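PDB 4Q31: cystathione gamma lyase CalE6 from Micromonospora echinospora, which belongs to the Cys/Met metabolism family of pyridoxal phosphate-dependent enzymes and holds its cofactor in covalent linkage to the chain. Local coordinates for residues P181-P186 with R253-V258; T11-G16 with R245-L250; L153-V158 with P283-H288. The protein carries 1 engineered substitution. One frame throughout, in Å; residues are numbered along the deposited sequence.

Interaction 1: residues P181-P186 with R253-V258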
loop_
_atom_site.group_PDB
_atom_site.type_symbol
_atom_site.label_atom_id
_atom_site.label_comp_id
_atom_site.label_asym_id
_atom_site.label_seq_id
_atom_site.Cartn_x
_atom_site.Cartn_y
_atom_site.Cartn_z
ATOM N N PRO C 181 14.397 -13.195 17.535
ATOM C CA PRO C 181 14.045 -13.434 18.941
ATOM C C PRO C 181 13.404 -14.797 19.171
ATOM O O PRO C 181 13.246 -15.210 20.324
ATOM C CB PRO C 181 13.043 -12.305 19.263
ATOM C CG PRO C 181 12.570 -11.796 17.941
ATOM C CD PRO C 181 13.701 -12.020 16.978
ATOM N N VAL C 182 13.023 -15.480 18.094
ATOM C CA VAL C 182 12.505 -16.839 18.219
ATOM C C VAL C 182 13.559 -17.779 18.800
ATOM O O VAL C 182 13.233 -18.716 19.535
ATOM C CB VAL C 182 12.094 -17.409 16.829
ATOM C CG1 VAL C 182 11.621 -18.852 16.946
ATOM C CG2 VAL C 182 11.014 -16.548 16.197
ATOM N N LEU C 183 14.821 -17.550 18.448
ATOM C CA LEU C 183 15.874 -18.514 18.802
ATOM C C LEU C 183 16.871 -18.007 19.835
ATOM O O LEU C 183 17.528 -18.794 20.502
ATOM C CB LEU C 183 16.647 -18.953 17.562
ATOM C CG LEU C 183 15.863 -19.493 16.372
ATOM C CD1 LEU C 183 16.843 -19.910 15.248
ATOM C CD2 LEU C 183 14.974 -20.672 16.790
ATOM N N GLN C 184 16.999 -16.695 19.960
ATOM C CA GLN C 184 17.977 -16.150 20.881
ATOM C C GLN C 184 17.403 -14.914 21.566
ATOM O O GLN C 184 16.795 -14.070 20.912
ATOM C CB GLN C 184 19.267 -15.829 20.120
ATOM C CG GLN C 184 20.465 -15.557 21.016
ATOM C CD GLN C 184 21.744 -15.508 20.222
ATOM O OE1 GLN C 184 22.624 -16.350 20.392
ATOM N NE2 GLN C 184 21.845 -14.527 19.324
ATOM N N GLN C 185 17.577 -14.827 22.880
ATOM C CA GLN C 185 17.024 -13.732 23.664
ATOM C C GLN C 185 18.146 -12.956 24.368
ATOM O O GLN C 185 18.401 -13.180 25.547
ATOM C CB GLN C 185 16.045 -14.284 24.712
ATOM C CG GLN C 185 14.759 -14.876 24.133
ATOM C CD GLN C 185 13.663 -13.835 23.977
ATOM O OE1 GLN C 185 13.379 -13.073 24.903
ATOM N NE2 GLN C 185 13.049 -13.792 22.805
ATOM N N PRO C 186 18.803 -12.032 23.646
ATOM C CA PRO C 186 19.990 -11.341 24.168
ATOM C C PRO C 186 19.770 -10.655 25.525
ATOM O O PRO C 186 20.660 -10.718 26.375
ATOM C CB PRO C 186 20.308 -10.312 23.080
ATOM C CG PRO C 186 19.776 -10.960 21.803
ATOM C CD PRO C 186 18.506 -11.659 22.249
ATOM N N ARG C 253 7.725 -19.652 10.384
ATOM C CA ARG C 253 8.759 -19.558 9.350
ATOM C C ARG C 253 10.124 -20.054 9.830
ATOM O O ARG C 253 10.745 -20.899 9.188
ATOM C CB ARG C 253 8.841 -18.133 8.792
ATOM C CG ARG C 253 7.618 -17.777 7.907
ATOM C CD ARG C 253 7.759 -16.387 7.293
ATOM N NE ARG C 253 7.564 -15.274 8.235
ATOM C CZ ARG C 253 8.547 -14.536 8.757
ATOM N NH1 ARG C 253 9.815 -14.802 8.470
ATOM N NH2 ARG C 253 8.264 -13.523 9.576
ATOM N N VAL C 254 10.579 -19.531 10.965
ATOM C CA VAL C 254 11.889 -19.876 11.489
ATOM C C VAL C 254 12.015 -21.379 11.757
ATOM O O VAL C 254 13.016 -21.994 11.398
ATOM C CB VAL C 254 12.221 -19.057 12.764
ATOM C CG1 VAL C 254 13.433 -19.634 13.491
ATOM C CG2 VAL C 254 12.477 -17.618 12.403
ATOM N N HIS C 255 10.997 -21.981 12.360
ATOM C CA HIS C 255 11.062 -23.417 12.633
ATOM C C HIS C 255 11.098 -24.274 11.362
ATOM O O HIS C 255 11.772 -25.305 11.322
ATOM C CB HIS C 255 9.951 -23.853 13.599
ATOM C CG HIS C 255 10.102 -23.253 14.964
ATOM N ND1 HIS C 255 11.278 -23.332 15.683
ATOM C CD2 HIS C 255 9.243 -22.537 15.728
ATOM C CE1 HIS C 255 11.130 -22.704 16.837
ATOM N NE2 HIS C 255 9.903 -22.214 16.889
ATOM N N ARG C 256 10.387 -23.844 10.328
ATOM C CA ARG C 256 10.465 -24.517 9.030
ATOM C C ARG C 256 11.877 -24.343 8.450
ATOM O O ARG C 256 12.497 -25.302 7.996
ATOM C CB ARG C 256 9.424 -23.936 8.059
ATOM C CG ARG C 256 9.584 -24.399 6.594
ATOM C CD ARG C 256 9.174 -25.861 6.425
ATOM N NE ARG C 256 10.332 -26.732 6.545
ATOM C CZ ARG C 256 10.270 -28.058 6.644
ATOM N NH1 ARG C 256 9.090 -28.672 6.654
ATOM N NH2 ARG C 256 11.392 -28.769 6.736
ATOM N N GLN C 257 12.378 -23.112 8.463
ATOM C CA GLN C 257 13.721 -22.837 7.957
ATOM C C GLN C 257 14.806 -23.656 8.681
ATOM O O GLN C 257 15.723 -24.199 8.044
ATOM C CB GLN C 257 14.046 -21.344 8.051
ATOM C CG GLN C 257 13.222 -20.426 7.126
ATOM C CD GLN C 257 13.406 -18.961 7.500
ATOM O OE1 GLN C 257 13.484 -18.631 8.678
ATOM N NE2 GLN C 257 13.504 -18.088 6.505
ATOM N N VAL C 258 14.709 -23.751 10.004
ATOM C CA VAL C 258 15.699 -24.537 10.744
ATOM C C VAL C 258 15.636 -26.024 10.384
ATOM O O VAL C 258 16.672 -26.667 10.172
ATOM C CB VAL C 258 15.540 -24.369 12.254
ATOM C CG1 VAL C 258 16.445 -25.351 13.000
ATOM C CG2 VAL C 258 15.863 -22.927 12.647
#
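V182 and L183 project from the loop between strands 171-175 and 193-197 against helix 250-270, joining the seven-stranded central sheet of a fold type I PLP-dependent enzyme to the long helix that runs past it. The tight part lies on the buried side, where L183 and V254 meet tip to tip. V254 CG1, swung anti to the backbone N (chi1 167°), nestles into the fork of the leucine at 3.8 Å from L183 CG and equally close to both of its methyls. L183 CD1 slides past V258 CG2 at 4.1 Å, one turn further along the helix. Short, stiff valines suit the helix because they offer methyls without reaching far, while the longer leucine spans the distance from the loop.

Toward solvent the contact thins. V182 CG1 still touches V254 CG1 at 4.0 Å, and it approaches the ring of H255 obliquely, 3.8 Å from H255 NE2. This histidine is exposed: from the loop, only one methyl each of V182 and L183 reaches its ring, and a bound glycerol lies nearby. The bend of the loop is tied by the amide of Q185: Q185 NE2 donates to P181 O at 2.9 Å (N-H...O 156°), with the acceptor in the amide plane.

Interaction 2: residues T11-G16 with R245-L250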
loop_
_atom_site.group_PDB
_atom_site.type_symbol
_atom_site.label_atom_id
_atom_site.label_comp_id
_atom_site.label_asym_id
_atom_site.label_seq_id
_atom_site.Cartn_x
_atom_site.Cartn_y
_atom_site.Cartn_z
ATOM N N THR C 11 1.812 -16.474 20.658
ATOM C CA THR C 11 0.648 -15.626 20.858
ATOM C C THR C 11 1.037 -14.149 20.761
ATOM O O THR C 11 0.310 -13.342 20.185
ATOM C CB THR C 11 0.019 -15.909 22.217
ATOM O OG1 THR C 11 -0.376 -17.283 22.263
ATOM C CG2 THR C 11 -1.204 -15.014 22.454
ATOM N N ARG C 12 2.190 -13.810 21.325
ATOM C CA ARG C 12 2.698 -12.437 21.286
ATOM C C ARG C 12 2.960 -11.947 19.863
ATOM O O ARG C 12 2.816 -10.762 19.578
ATOM C CB ARG C 12 3.971 -12.304 22.130
ATOM C CG ARG C 12 3.729 -12.447 23.641
ATOM C CD ARG C 12 5.047 -12.387 24.437
ATOM N NE ARG C 12 5.463 -13.710 24.905
ATOM C CZ ARG C 12 6.724 -14.081 25.141
ATOM N NH1 ARG C 12 6.982 -15.314 25.571
ATOM N NH2 ARG C 12 7.731 -13.236 24.948
ATOM N N LEU C 13 3.351 -12.856 18.971
ATOM C CA LEU C 13 3.541 -12.498 17.558
ATOM C C LEU C 13 2.252 -11.998 16.933
ATOM O O LEU C 13 2.268 -11.085 16.100
ATOM C CB LEU C 13 4.038 -13.705 16.761
ATOM C CG LEU C 13 5.484 -14.102 17.090
ATOM C CD1 LEU C 13 5.834 -15.418 16.422
ATOM C CD2 LEU C 13 6.417 -12.990 16.621
ATOM N N VAL C 14 1.135 -12.607 17.331
ATOM C CA VAL C 14 -0.154 -12.306 16.726
ATOM C C VAL C 14 -0.819 -11.101 17.391
ATOM O O VAL C 14 -1.414 -10.275 16.715
ATOM C CB VAL C 14 -1.108 -13.518 16.771
ATOM C CG1 VAL C 14 -2.482 -13.142 16.215
ATOM C CG2 VAL C 14 -0.513 -14.689 15.988
ATOM N N HIS C 15 -0.700 -11.003 18.710
ATOM C CA HIS C 15 -1.461 -10.014 19.469
ATOM C C HIS C 15 -0.647 -8.899 20.139
ATOM O O HIS C 15 -1.221 -7.930 20.649
ATOM C CB HIS C 15 -2.351 -10.725 20.487
ATOM C CG HIS C 15 -3.325 -11.664 19.853
ATOM N ND1 HIS C 15 -4.492 -11.235 19.261
ATOM C CD2 HIS C 15 -3.282 -13.007 19.673
ATOM C CE1 HIS C 15 -5.146 -12.274 18.773
ATOM N NE2 HIS C 15 -4.436 -13.361 19.013
ATOM N N GLY C 16 0.676 -9.023 20.126
ATOM C CA GLY C 16 1.530 -7.962 20.631
ATOM C C GLY C 16 1.230 -6.663 19.907
ATOM O O GLY C 16 1.229 -6.613 18.678
ATOM N N ARG C 245 2.912 -7.290 9.734
ATOM C CA ARG C 245 2.189 -8.377 9.087
ATOM C C ARG C 245 3.068 -9.606 8.939
ATOM O O ARG C 245 2.610 -10.724 9.144
ATOM C CB ARG C 245 1.672 -7.971 7.698
ATOM C CG ARG C 245 0.722 -9.033 7.067
ATOM C CD ARG C 245 0.322 -8.584 5.676
ATOM N NE ARG C 245 -0.936 -9.124 5.157
ATOM C CZ ARG C 245 -1.011 -10.085 4.243
ATOM N NH1 ARG C 245 0.094 -10.676 3.799
ATOM N NH2 ARG C 245 -2.190 -10.473 3.785
ATOM N N GLY C 246 4.323 -9.406 8.558
ATOM C CA GLY C 246 5.234 -10.535 8.413
ATOM C C GLY C 246 5.510 -11.199 9.754
ATOM O O GLY C 246 5.623 -12.427 9.846
ATOM N N LEU C 247 5.603 -10.376 10.797
ATOM C CA LEU C 247 5.859 -10.853 12.160
ATOM C C LEU C 247 4.930 -11.966 12.623
ATOM O O LEU C 247 5.366 -12.845 13.355
ATOM C CB LEU C 247 5.773 -9.707 13.171
ATOM C CG LEU C 247 7.081 -9.192 13.745
ATOM C CD1 LEU C 247 6.809 -7.939 14.561
ATOM C CD2 LEU C 247 7.796 -10.267 14.584
ATOM N N HIS C 248 3.660 -11.915 12.220
ATOM C CA HIS C 248 2.686 -12.930 12.625
ATOM C C HIS C 248 3.227 -14.345 12.484
ATOM O O HIS C 248 3.015 -15.182 13.353
ATOM C CB HIS C 248 1.389 -12.823 11.810
ATOM C CG HIS C 248 0.542 -11.642 12.167
ATOM N ND1 HIS C 248 -0.030 -11.488 13.411
ATOM C CD2 HIS C 248 0.168 -10.560 11.443
ATOM C CE1 HIS C 248 -0.725 -10.364 13.436
ATOM N NE2 HIS C 248 -0.613 -9.778 12.256
ATOM N N THR C 249 3.932 -14.604 11.385
ATOM C CA THR C 249 4.339 -15.966 11.044
ATOM C C THR C 249 5.811 -16.246 11.346
ATOM O O THR C 249 6.347 -17.279 10.937
ATOM C CB THR C 249 4.085 -16.263 9.546
ATOM O OG1 THR C 249 4.710 -15.248 8.737
ATOM C CG2 THR C 249 2.585 -16.306 9.254
ATOM N N LEU C 250 6.466 -15.328 12.055
ATOM C CA LEU C 250 7.896 -15.439 12.316
ATOM C C LEU C 250 8.300 -16.798 12.910
ATOM O O LEU C 250 9.244 -17.439 12.456
ATOM C CB LEU C 250 8.366 -14.296 13.232
ATOM C CG LEU C 250 9.824 -14.408 13.682
ATOM C CD1 LEU C 250 10.731 -14.351 12.467
ATOM C CD2 LEU C 250 10.204 -13.315 14.700
#
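The imidazole of H248 turns its edge toward the backbone of V14: V14 CA lies in the ring plane, 3.4 Å from H248 ND1, and V14 O sits near that plane, 3.4 Å from H248 CE1. L13 O comes to the ring obliquely, while H331 of the second subunit meets it with the planes at about 75°. A second flat group, H15, has V14 CG1 over one face, 3.4 Å above the plane and offset toward the rim. A slim, flat imidazole suits a place where the backbones run so close, the CA atoms of L13 and H248 being 5.0 Å apart.

Beside the ring, L13 CG lies next to the backbone N (chi1 -71°), which carries its methyls to L247. L13 CD2 packs on L247 CD2 at 3.7 Å, the side chains crossing at about a right angle, and also rests against the carbonyl oxygen L247 O and L250 CB. R244 grips the end of helix 9-15 by hydrogen bonds to L13 O and G16 O. The N-terminal helix thus docks on the type I turn, L247 to L250, that joins two consecutive helices at the subunit interface, consistent with the oligomeric build of fold type I PLP-dependent enzymes.

Interaction 3: residues L153-V158 with P283-H288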
loop_
_atom_site.group_PDB
_atom_site.type_symbol
_atom_site.label_atom_id
_atom_site.label_comp_id
_atom_site.label_asym_id
_atom_site.label_seq_id
_atom_site.Cartn_x
_atom_site.Cartn_y
_atom_site.Cartn_z
ATOM N N LEU C 153 29.739 -18.356 10.940
ATOM C CA LEU C 153 28.800 -18.846 11.958
ATOM C C LEU C 153 29.475 -19.173 13.298
ATOM O O LEU C 153 29.047 -20.091 14.003
ATOM C CB LEU C 153 28.019 -20.068 11.437
ATOM C CG LEU C 153 27.543 -19.973 9.979
ATOM C CD1 LEU C 153 26.692 -21.159 9.570
ATOM C CD2 LEU C 153 26.781 -18.692 9.794
ATOM N N THR C 154 30.538 -18.442 13.641
ATOM C CA THR C 154 31.149 -18.595 14.963
ATOM C C THR C 154 30.222 -17.943 15.990
ATOM O O THR C 154 29.396 -17.099 15.641
ATOM C CB THR C 154 32.562 -17.978 15.054
ATOM O OG1 THR C 154 32.505 -16.601 14.677
ATOM C CG2 THR C 154 33.552 -18.720 14.146
ATOM N N VAL C 155 30.356 -18.340 17.250
ATOM C CA VAL C 155 29.396 -17.945 18.273
ATOM C C VAL C 155 30.085 -17.359 19.511
ATOM O O VAL C 155 31.095 -17.879 19.966
ATOM C CB VAL C 155 28.497 -19.152 18.659
ATOM C CG1 VAL C 155 27.771 -18.914 19.973
ATOM C CG2 VAL C 155 27.497 -19.451 17.532
ATOM N N VAL C 156 29.529 -16.272 20.038
ATOM C CA VAL C 156 30.055 -15.617 21.234
ATOM C C VAL C 156 29.103 -15.821 22.422
ATOM O O VAL C 156 27.883 -15.724 22.269
ATOM C CB VAL C 156 30.231 -14.102 20.978
ATOM C CG1 VAL C 156 30.651 -13.368 22.260
ATOM C CG2 VAL C 156 31.232 -13.874 19.858
ATOM N N ASP C 157 29.662 -16.112 23.597
ATOM C CA ASP C 157 28.867 -16.325 24.809
ATOM C C ASP C 157 28.390 -14.976 25.336
ATOM O O ASP C 157 29.166 -14.227 25.946
ATOM C CB ASP C 157 29.695 -17.064 25.871
ATOM C CG ASP C 157 28.878 -17.457 27.103
ATOM O OD1 ASP C 157 27.891 -16.765 27.452
ATOM O OD2 ASP C 157 29.238 -18.463 27.746
ATOM N N VAL C 158 27.119 -14.668 25.086
ATOM C CA VAL C 158 26.561 -13.367 25.431
ATOM C C VAL C 158 26.570 -13.138 26.940
ATOM O O VAL C 158 26.988 -12.079 27.401
ATOM C CB VAL C 158 25.132 -13.200 24.864
ATOM C CG1 VAL C 158 24.516 -11.868 25.309
ATOM C CG2 VAL C 158 25.158 -13.287 23.340
ATOM N N PRO C 283 27.632 -31.100 16.211
ATOM C CA PRO C 283 28.281 -31.473 17.469
ATOM C C PRO C 283 29.725 -30.987 17.529
ATOM O O PRO C 283 30.229 -30.691 18.606
ATOM C CB PRO C 283 28.241 -33.001 17.432
ATOM C CG PRO C 283 27.060 -33.318 16.582
ATOM C CD PRO C 283 27.044 -32.264 15.525
ATOM N N GLU C 284 30.369 -30.872 16.375
ATOM C CA GLU C 284 31.768 -30.491 16.346
ATOM C C GLU C 284 31.972 -28.992 16.110
ATOM O O GLU C 284 33.097 -28.543 15.913
ATOM C CB GLU C 284 32.541 -31.335 15.318
ATOM C CG GLU C 284 32.370 -30.889 13.867
ATOM C CD GLU C 284 31.126 -31.454 13.187
ATOM O OE1 GLU C 284 30.244 -32.029 13.880
ATOM O OE2 GLU C 284 31.042 -31.323 11.942
ATOM N N HIS C 285 30.891 -28.220 16.137
ATOM C CA HIS C 285 31.013 -26.763 16.081
ATOM C C HIS C 285 31.881 -26.292 17.248
ATOM O O HIS C 285 31.671 -26.704 18.391
ATOM C CB HIS C 285 29.638 -26.095 16.137
ATOM C CG HIS C 285 29.682 -24.608 15.979
ATOM N ND1 HIS C 285 30.145 -23.767 16.971
ATOM C CD2 HIS C 285 29.326 -23.811 14.945
ATOM C CE1 HIS C 285 30.078 -22.517 16.550
ATOM N NE2 HIS C 285 29.573 -22.515 15.328
ATOM N N PRO C 286 32.869 -25.430 16.964
ATOM C CA PRO C 286 33.875 -25.108 17.985
ATOM C C PRO C 286 33.266 -24.478 19.234
ATOM O O PRO C 286 33.876 -24.552 20.290
ATOM C CB PRO C 286 34.809 -24.127 17.266
ATOM C CG PRO C 286 33.975 -23.538 16.167
ATOM C CD PRO C 286 33.054 -24.647 15.729
ATOM N N GLN C 287 32.074 -23.894 19.125
ATOM C CA GLN C 287 31.397 -23.371 20.307
ATOM C C GLN C 287 30.069 -24.072 20.583
ATOM O O GLN C 287 29.097 -23.424 20.954
ATOM C CB GLN C 287 31.181 -21.855 20.203
ATOM C CG GLN C 287 32.476 -21.031 20.201
ATOM C CD GLN C 287 32.952 -20.717 18.793
ATOM O OE1 GLN C 287 32.142 -20.516 17.879
ATOM N NE2 GLN C 287 34.267 -20.686 18.604
ATOM N N HIS C 288 30.039 -25.396 20.427
ATOM C CA HIS C 288 28.797 -26.164 20.596
ATOM C C HIS C 288 28.115 -25.986 21.957
ATOM O O HIS C 288 26.895 -25.900 22.021
ATOM C CB HIS C 288 29.008 -27.657 20.301
ATOM C CG HIS C 288 29.896 -28.358 21.286
ATOM N ND1 HIS C 288 31.238 -28.582 21.053
ATOM C CD2 HIS C 288 29.630 -28.906 22.496
ATOM C CE1 HIS C 288 31.761 -29.228 22.078
ATOM N NE2 HIS C 288 30.806 -29.437 22.968
#
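H285 extends its ring toward L153 with CG anti to the backbone N (chi1 -176°), and Q287, bent at chi2 (95°, off a staggered value), curls its amide back over V155. The histidine uses both ring nitrogens. H285 NE2 donates to L153 O at 2.8 Å in a nearly straight bond (171°), with the acceptor in the ring plane and the donor tilted from the carbonyl plane. H285 ND1 accepts from Q287 N at 2.9 Å. Bonds at two ring nitrogens fix the rotation of the imidazole and indicate that the proton is on NE2. P286 CD lies over one face of the ring. Histidine fits because a single ring can donate across the contact while it accepts from its own turn.

Q287 does the reverse and offers an oxygen: V155 N donates to Q287 OE1 at 2.9 Å, the donor standing above the amide carbonyl plane and not on a lone pair. The bent chain also lays Q287 CG 3.4 Å from V155 O. V155 fills the ground between the two polar links, with V155 CG2 4.1 Å from H285 CE1, the side chains crossing at about a right angle, and further support from V290 and V291 of helix 288-294. T154 turns its hydroxyl to T149.

Within 283-288, H285 O accepts from H288 N at 2.9 Å, closing a type I turn, and from H288 ND1.

Each segment runs into a helix: D157 OD1 caps helix 158-167 by bonding E160 N, and Q287 holds the N-cap position of helix 288-294. The pairing fastens a loop that follows strand 140-146 to one that follows strand 274-278, a loop-to-loop link between the parts of a fold type I PLP-dependent enzyme built on its two sheets.

Overall arrangement
From the N terminus, helix 9-15 comes first, and its partner waits until 245-250, so interaction 2 closes a loop enclosing all seven strands of the central sheet. Before that loop ends, 153-158 opens interaction 3 and 181-186 opens interaction 1. Interaction 1 closes at 253-258 and interaction 3 at 283-288, so the former nests inside the latter, while interaction 2 crosses both. Interactions 1 and 2 adjoin across consecutive helices: R253 NH2 lies 2.9 Å from G246 O, a probable hydrogen bond, and V182 packs on L250. Interactions 2 and 3 stay apart, with nearest atoms about 17 Å away. Together they tie the N-terminal helix, the central sheet's loops and the later helices and five-stranded sheet.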